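Local coordinates for fibronectin type III domain-containing protein (Simiduia agarivorans, PDB 6P2K) that is a glycoside hydrolase of family 74, probably cleaving the backbone of xyloglucan-type plant polysaccharides, and binds zinc ions, at residues 399-413 and 757-769. Sequence-based numbering, arbitrary orientation.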
loop_
_atom_site.group_PDB
_atom_site.type_symbol
_atom_site.label_atom_id
_atom_site.label_comp_id
_atom_site.label_asym_id
_atom_site.label_seq_id
_atom_site.Cartn_x
_atom_site.Cartn_y
_atom_site.Cartn_z
ATOM N N GLU B 399 -19.711 -19.874 32.297
ATOM C CA GLU B 399 -20.220 -18.895 31.345
ATOM C C GLU B 399 -21.467 -18.266 31.943
ATOM O O GLU B 399 -22.397 -18.979 32.334
ATOM C CB GLU B 399 -20.539 -19.523 29.984
ATOM C CG GLU B 399 -21.308 -20.832 30.047
ATOM C CD GLU B 399 -20.412 -22.032 30.283
ATOM O OE1 GLU B 399 -19.397 -22.151 29.565
ATOM O OE2 GLU B 399 -20.727 -22.861 31.166
ATOM N N SER B 400 -21.481 -16.935 32.018
ATOM C CA SER B 400 -22.563 -16.254 32.720
ATOM C C SER B 400 -23.037 -15.009 31.979
ATOM O O SER B 400 -23.544 -14.071 32.604
ATOM C CB SER B 400 -22.136 -15.882 34.145
ATOM O OG SER B 400 -21.442 -16.949 34.764
ATOM N N THR B 401 -22.906 -14.986 30.655
ATOM C CA THR B 401 -23.280 -13.813 29.882
ATOM C C THR B 401 -24.735 -13.897 29.450
ATOM O O THR B 401 -25.245 -14.979 29.145
ATOM C CB THR B 401 -22.400 -13.658 28.640
ATOM O OG1 THR B 401 -22.578 -14.791 27.778
ATOM C CG2 THR B 401 -20.934 -13.537 29.031
ATOM N N TYR B 402 -25.397 -12.743 29.432
ATOM C CA TYR B 402 -26.665 -12.603 28.725
ATOM C C TYR B 402 -26.355 -12.431 27.242
ATOM O O TYR B 402 -25.860 -11.379 26.819
ATOM C CB TYR B 402 -27.463 -11.417 29.265
ATOM C CG TYR B 402 -28.916 -11.419 28.823
ATOM C CD1 TYR B 402 -29.258 -11.219 27.487
ATOM C CD2 TYR B 402 -29.943 -11.623 29.739
ATOM C CE1 TYR B 402 -30.568 -11.226 27.075
ATOM C CE2 TYR B 402 -31.265 -11.625 29.333
ATOM C CZ TYR B 402 -31.568 -11.430 27.998
ATOM O OH TYR B 402 -32.874 -11.434 27.575
ATOM N N THR B 403 -26.642 -13.455 26.446
ATOM C CA THR B 403 -26.390 -13.417 25.012
ATOM C C THR B 403 -27.714 -13.355 24.262
ATOM O O THR B 403 -28.590 -14.202 24.472
ATOM C CB THR B 403 -25.572 -14.628 24.564
ATOM O OG1 THR B 403 -24.386 -14.724 25.366
ATOM C CG2 THR B 403 -25.167 -14.482 23.101
ATOM N N TYR B 404 -27.852 -12.346 23.394
ATOM C CA TYR B 404 -29.094 -12.109 22.660
ATOM C C TYR B 404 -29.217 -12.991 21.420
ATOM O O TYR B 404 -30.305 -13.493 21.119
ATOM C CB TYR B 404 -29.185 -10.655 22.193
ATOM C CG TYR B 404 -29.280 -9.563 23.239
ATOM C CD1 TYR B 404 -30.487 -9.265 23.861
ATOM C CD2 TYR B 404 -28.175 -8.776 23.545
ATOM C CE1 TYR B 404 -30.580 -8.240 24.790
ATOM C CE2 TYR B 404 -28.258 -7.748 24.468
ATOM C CZ TYR B 404 -29.459 -7.484 25.086
ATOM O OH TYR B 404 -29.538 -6.461 25.999
ATOM N N ASP B 405 -28.129 -13.143 20.666
ATOM C CA ASP B 405 -28.187 -13.650 19.300
ATOM C C ASP B 405 -26.811 -14.194 18.940
ATOM O O ASP B 405 -25.814 -13.896 19.608
ATOM C CB ASP B 405 -28.629 -12.543 18.321
ATOM C CG ASP B 405 -29.314 -13.091 17.066
ATOM O OD1 ASP B 405 -29.164 -14.306 16.809
ATOM O OD2 ASP B 405 -30.026 -12.317 16.359
ATOM N N VAL B 406 -26.768 -15.008 17.884
ATOM C CA VAL B 406 -25.527 -15.604 17.401
ATOM C C VAL B 406 -25.566 -15.638 15.881
ATOM O O VAL B 406 -26.632 -15.741 15.271
ATOM C CB VAL B 406 -25.306 -17.026 17.978
ATOM C CG1 VAL B 406 -26.417 -17.973 17.531
ATOM C CG2 VAL B 406 -23.933 -17.576 17.596
ATOM N N ALA B 407 -24.390 -15.524 15.266
ATOM C CA ALA B 407 -24.239 -15.700 13.830
ATOM C C ALA B 407 -22.908 -16.389 13.561
ATOM O O ALA B 407 -21.928 -16.173 14.277
ATOM C CB ALA B 407 -24.310 -14.366 13.077
ATOM N N VAL B 408 -22.882 -17.223 12.523
ATOM C CA VAL B 408 -21.723 -18.048 12.203
ATOM C C VAL B 408 -21.430 -17.943 10.712
ATOM O O VAL B 408 -22.347 -17.995 9.887
ATOM C CB VAL B 408 -21.949 -19.524 12.596
ATOM C CG1 VAL B 408 -20.781 -20.388 12.143
ATOM C CG2 VAL B 408 -22.159 -19.662 14.095
ATOM N N HIS B 409 -20.150 -17.802 10.366
ATOM C CA HIS B 409 -19.720 -18.020 8.986
ATOM C C HIS B 409 -18.333 -18.644 9.003
ATOM O O HIS B 409 -17.370 -17.992 9.411
ATOM C CB HIS B 409 -19.720 -16.727 8.176
ATOM C CG HIS B 409 -19.560 -16.957 6.707
ATOM N ND1 HIS B 409 -18.328 -17.134 6.115
ATOM C CD2 HIS B 409 -20.477 -17.098 5.721
ATOM C CE1 HIS B 409 -18.492 -17.347 4.821
ATOM N NE2 HIS B 409 -19.787 -17.332 4.557
ATOM N N GLU B 410 -18.236 -19.896 8.551
ATOM C CA GLU B 410 -16.976 -20.655 8.513
ATOM C C GLU B 410 -16.392 -20.668 9.921
ATOM O O GLU B 410 -17.090 -21.113 10.849
ATOM C CB GLU B 410 -16.064 -20.078 7.427
ATOM C CG GLU B 410 -16.620 -20.192 6.018
ATOM C CD GLU B 410 -15.704 -19.580 4.978
ATOM O OE1 GLU B 410 -14.639 -19.052 5.359
ATOM O OE2 GLU B 410 -16.056 -19.617 3.781
ATOM N N ASN B 411 -15.156 -20.211 10.134
ATOM C CA ASN B 411 -14.525 -20.212 11.451
ATOM C C ASN B 411 -14.962 -19.045 12.325
ATOM O O ASN B 411 -14.641 -19.035 13.519
ATOM C CB ASN B 411 -13.002 -20.180 11.298
ATOM C CG ASN B 411 -12.529 -18.955 10.537
ATOM O OD1 ASN B 411 -12.784 -18.822 9.343
ATOM N ND2 ASN B 411 -11.851 -18.044 11.232
ATOM N N TYR B 412 -15.666 -18.067 11.762
ATOM C CA TYR B 412 -16.066 -16.868 12.489
ATOM C C TYR B 412 -17.387 -17.105 13.212
ATOM O O TYR B 412 -18.338 -17.630 12.625
ATOM C CB TYR B 412 -16.205 -15.683 11.534
ATOM C CG TYR B 412 -16.695 -14.419 12.204
ATOM C CD1 TYR B 412 -15.815 -13.575 12.868
ATOM C CD2 TYR B 412 -18.040 -14.068 12.168
ATOM C CE1 TYR B 412 -16.265 -12.416 13.483
ATOM C CE2 TYR B 412 -18.497 -12.920 12.782
ATOM C CZ TYR B 412 -17.604 -12.097 13.438
ATOM O OH TYR B 412 -18.046 -10.944 14.047
ATOM N N VAL B 413 -17.437 -16.712 14.485
ATOM C CA VAL B 413 -18.657 -16.728 15.280
ATOM C C VAL B 413 -18.748 -15.403 16.021
ATOM O O VAL B 413 -17.735 -14.886 16.504
ATOM C CB VAL B 413 -18.688 -17.903 16.285
ATOM C CG1 VAL B 413 -20.026 -17.940 17.023
ATOM C CG2 VAL B 413 -18.425 -19.230 15.582
ATOM N N LEU B 757 -27.411 -27.352 16.291
ATOM C CA LEU B 757 -28.298 -26.338 16.842
ATOM C C LEU B 757 -27.458 -25.417 17.715
ATOM O O LEU B 757 -26.882 -25.861 18.713
ATOM C CB LEU B 757 -29.428 -26.977 17.651
ATOM C CG LEU B 757 -30.305 -26.063 18.511
ATOM C CD1 LEU B 757 -31.073 -25.071 17.647
ATOM C CD2 LEU B 757 -31.264 -26.888 19.351
ATOM N N TYR B 758 -27.360 -24.151 17.323
ATOM C CA TYR B 758 -26.691 -23.125 18.114
ATOM C C TYR B 758 -27.757 -22.329 18.852
ATOM O O TYR B 758 -28.641 -21.737 18.219
ATOM C CB TYR B 758 -25.862 -22.192 17.229
ATOM C CG TYR B 758 -24.549 -22.752 16.722
ATOM C CD1 TYR B 758 -24.514 -23.855 15.877
ATOM C CD2 TYR B 758 -23.343 -22.153 17.063
ATOM C CE1 TYR B 758 -23.310 -24.354 15.401
ATOM C CE2 TYR B 758 -22.136 -22.649 16.596
ATOM C CZ TYR B 758 -22.126 -23.747 15.765
ATOM O OH TYR B 758 -20.934 -24.242 15.288
ATOM N N SER B 759 -27.674 -22.308 20.182
ATOM C CA SER B 759 -28.635 -21.581 21.002
ATOM C C SER B 759 -27.920 -20.659 21.975
ATOM O O SER B 759 -26.964 -21.071 22.645
ATOM C CB SER B 759 -29.564 -22.550 21.753
ATOM O OG SER B 759 -30.061 -23.565 20.900
ATOM N N THR B 760 -28.388 -19.416 22.051
ATOM C CA THR B 760 -27.922 -18.464 23.043
ATOM C C THR B 760 -28.916 -18.399 24.193
ATOM O O THR B 760 -30.113 -18.644 24.017
ATOM C CB THR B 760 -27.742 -17.082 22.425
ATOM O OG1 THR B 760 -29.015 -16.595 21.973
ATOM C CG2 THR B 760 -26.792 -17.155 21.251
ATOM N N THR B 761 -28.406 -18.085 25.379
ATOM C CA THR B 761 -29.193 -18.135 26.599
ATOM C C THR B 761 -29.140 -16.795 27.316
ATOM O O THR B 761 -28.143 -16.069 27.214
ATOM C CB THR B 761 -28.679 -19.236 27.537
ATOM O OG1 THR B 761 -27.339 -18.924 27.935
ATOM C CG2 THR B 761 -28.682 -20.585 26.832
ATOM N N PRO B 762 -30.200 -16.437 28.054
ATOM C CA PRO B 762 -30.223 -15.186 28.823
ATOM C C PRO B 762 -29.496 -15.296 30.163
ATOM O O PRO B 762 -30.058 -15.016 31.220
ATOM C CB PRO B 762 -31.722 -14.938 29.011
ATOM C CG PRO B 762 -32.284 -16.312 29.123
ATOM C CD PRO B 762 -31.483 -17.159 28.159
ATOM N N GLY B 763 -28.240 -15.730 30.121
ATOM C CA GLY B 763 -27.492 -15.839 31.354
ATOM C C GLY B 763 -26.367 -16.850 31.368
ATOM O O GLY B 763 -25.543 -16.824 32.284
ATOM N N ALA B 764 -26.304 -17.744 30.376
ATOM C CA ALA B 764 -25.254 -18.758 30.340
ATOM C C ALA B 764 -24.549 -18.818 28.987
ATOM O O ALA B 764 -23.974 -19.856 28.638
ATOM C CB ALA B 764 -25.815 -20.138 30.699
ATOM N N GLY B 765 -24.587 -17.734 28.213
ATOM C CA GLY B 765 -23.812 -17.692 26.987
ATOM C C GLY B 765 -24.332 -18.630 25.908
ATOM O O GLY B 765 -25.528 -18.901 25.795
ATOM N N LEU B 766 -23.398 -19.145 25.110
ATOM C CA LEU B 766 -23.705 -19.853 23.877
ATOM C C LEU B 766 -23.405 -21.338 24.018
ATOM O O LEU B 766 -22.362 -21.725 24.555
ATOM C CB LEU B 766 -22.897 -19.271 22.716
ATOM C CG LEU B 766 -22.882 -20.043 21.398
ATOM C CD1 LEU B 766 -24.260 -20.036 20.751
ATOM C CD2 LEU B 766 -21.835 -19.451 20.465
ATOM N N TRP B 767 -24.326 -22.165 23.525
ATOM C CA TRP B 767 -24.182 -23.613 23.527
ATOM C C TRP B 767 -24.612 -24.153 22.172
ATOM O O TRP B 767 -25.454 -23.558 21.494
ATOM C CB TRP B 767 -25.029 -24.266 24.631
ATOM C CG TRP B 767 -24.685 -23.805 26.008
ATOM C CD1 TRP B 767 -24.983 -22.598 26.569
ATOM C CD2 TRP B 767 -23.978 -24.548 27.006
ATOM N NE1 TRP B 767 -24.500 -22.541 27.852
ATOM C CE2 TRP B 767 -23.880 -23.727 28.145
ATOM C CE3 TRP B 767 -23.415 -25.829 27.044
ATOM C CZ2 TRP B 767 -23.245 -24.146 29.314
ATOM C CZ3 TRP B 767 -22.786 -26.241 28.202
ATOM C CH2 TRP B 767 -22.707 -25.403 29.322
ATOM N N ARG B 768 -24.042 -25.294 21.787
ATOM C CA ARG B 768 -24.425 -25.950 20.548
ATOM C C ARG B 768 -24.589 -27.447 20.771
ATOM O O ARG B 768 -23.950 -28.046 21.643
ATOM C CB ARG B 768 -23.414 -25.686 19.423
ATOM C CG ARG B 768 -22.223 -26.617 19.403
ATOM C CD ARG B 768 -21.416 -26.431 18.131
ATOM N NE ARG B 768 -20.350 -27.416 18.026
ATOM C CZ ARG B 768 -19.523 -27.519 16.990
ATOM N NH1 ARG B 768 -19.637 -26.689 15.962
ATOM N NH2 ARG B 768 -18.583 -28.455 16.985
ATOM N N ARG B 769 -25.461 -28.043 19.963
ATOM C CA ARG B 769 -25.814 -29.449 20.072
ATOM C C ARG B 769 -25.876 -30.054 18.680
ATOM O O ARG B 769 -26.382 -29.427 17.745
ATOM C CB ARG B 769 -27.166 -29.628 20.782
ATOM C CG ARG B 769 -27.542 -31.075 21.063
ATOM C CD ARG B 769 -28.989 -31.204 21.502
ATOM N NE ARG B 769 -29.285 -32.535 22.024
ATOM C CZ ARG B 769 -29.599 -33.581 21.266
ATOM N NH1 ARG B 769 -29.655 -33.451 19.949
ATOM N NH2 ARG B 769 -29.854 -34.755 21.824
#
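Tyr-402 lays one face of its ring against Pro-762, whose CA lies 3.6 Å above the ring plane, off toward the rim. Tyr-402 CE2 meets Pro-762 CB at 3.4 Å. CG stands anti to the backbone N (chi1 -166°), which swings the ring over the proline, whose aliphatic CA and CB give it an apolar surface. Without the ring, as with an alanine here, Pro-762 is likely to lose its cover and Lys-693 the hydroxyl it bonds. Beside this pair two backbone bonds join the segments: Thr-403 N gives to Thr-761 O (3.1 Å), and Gly-765 N reaches Thr-401 O at 3.0 Å, in the carbonyl plane on a lone pair. Gly-765 suits its place because its phi is positive and a CB would sit tight against Thr-401 OG1. Glu-399 sets CG on Ala-764 O and OE2 3.4 Å from Trp-767 CZ2, carboxylate and ring planes 65° apart. Further along, Thr-403 CG2 touches Thr-760 CG2 at 3.6 Å, and branched Val-406 sets CB on that same methyl and CG2 against Leu-766 CD1 (4.0 Å). Val-408 CG2 closes the apolar seam on Tyr-758. Behind these, Trp-767 NE1 bonds Ala-764 O, and Thr-761 OG1 accepts from Ala-764 N in an ST motif. Asp-405 points away and, with Asp-513, binds zinc. Strand 403-409, edge of a sheet with 412-417 and 421-425, runs nearly antiparallel (162°) to strand 757-761, whose hairpin continues into 765-770 and is flanked by strand 745-751.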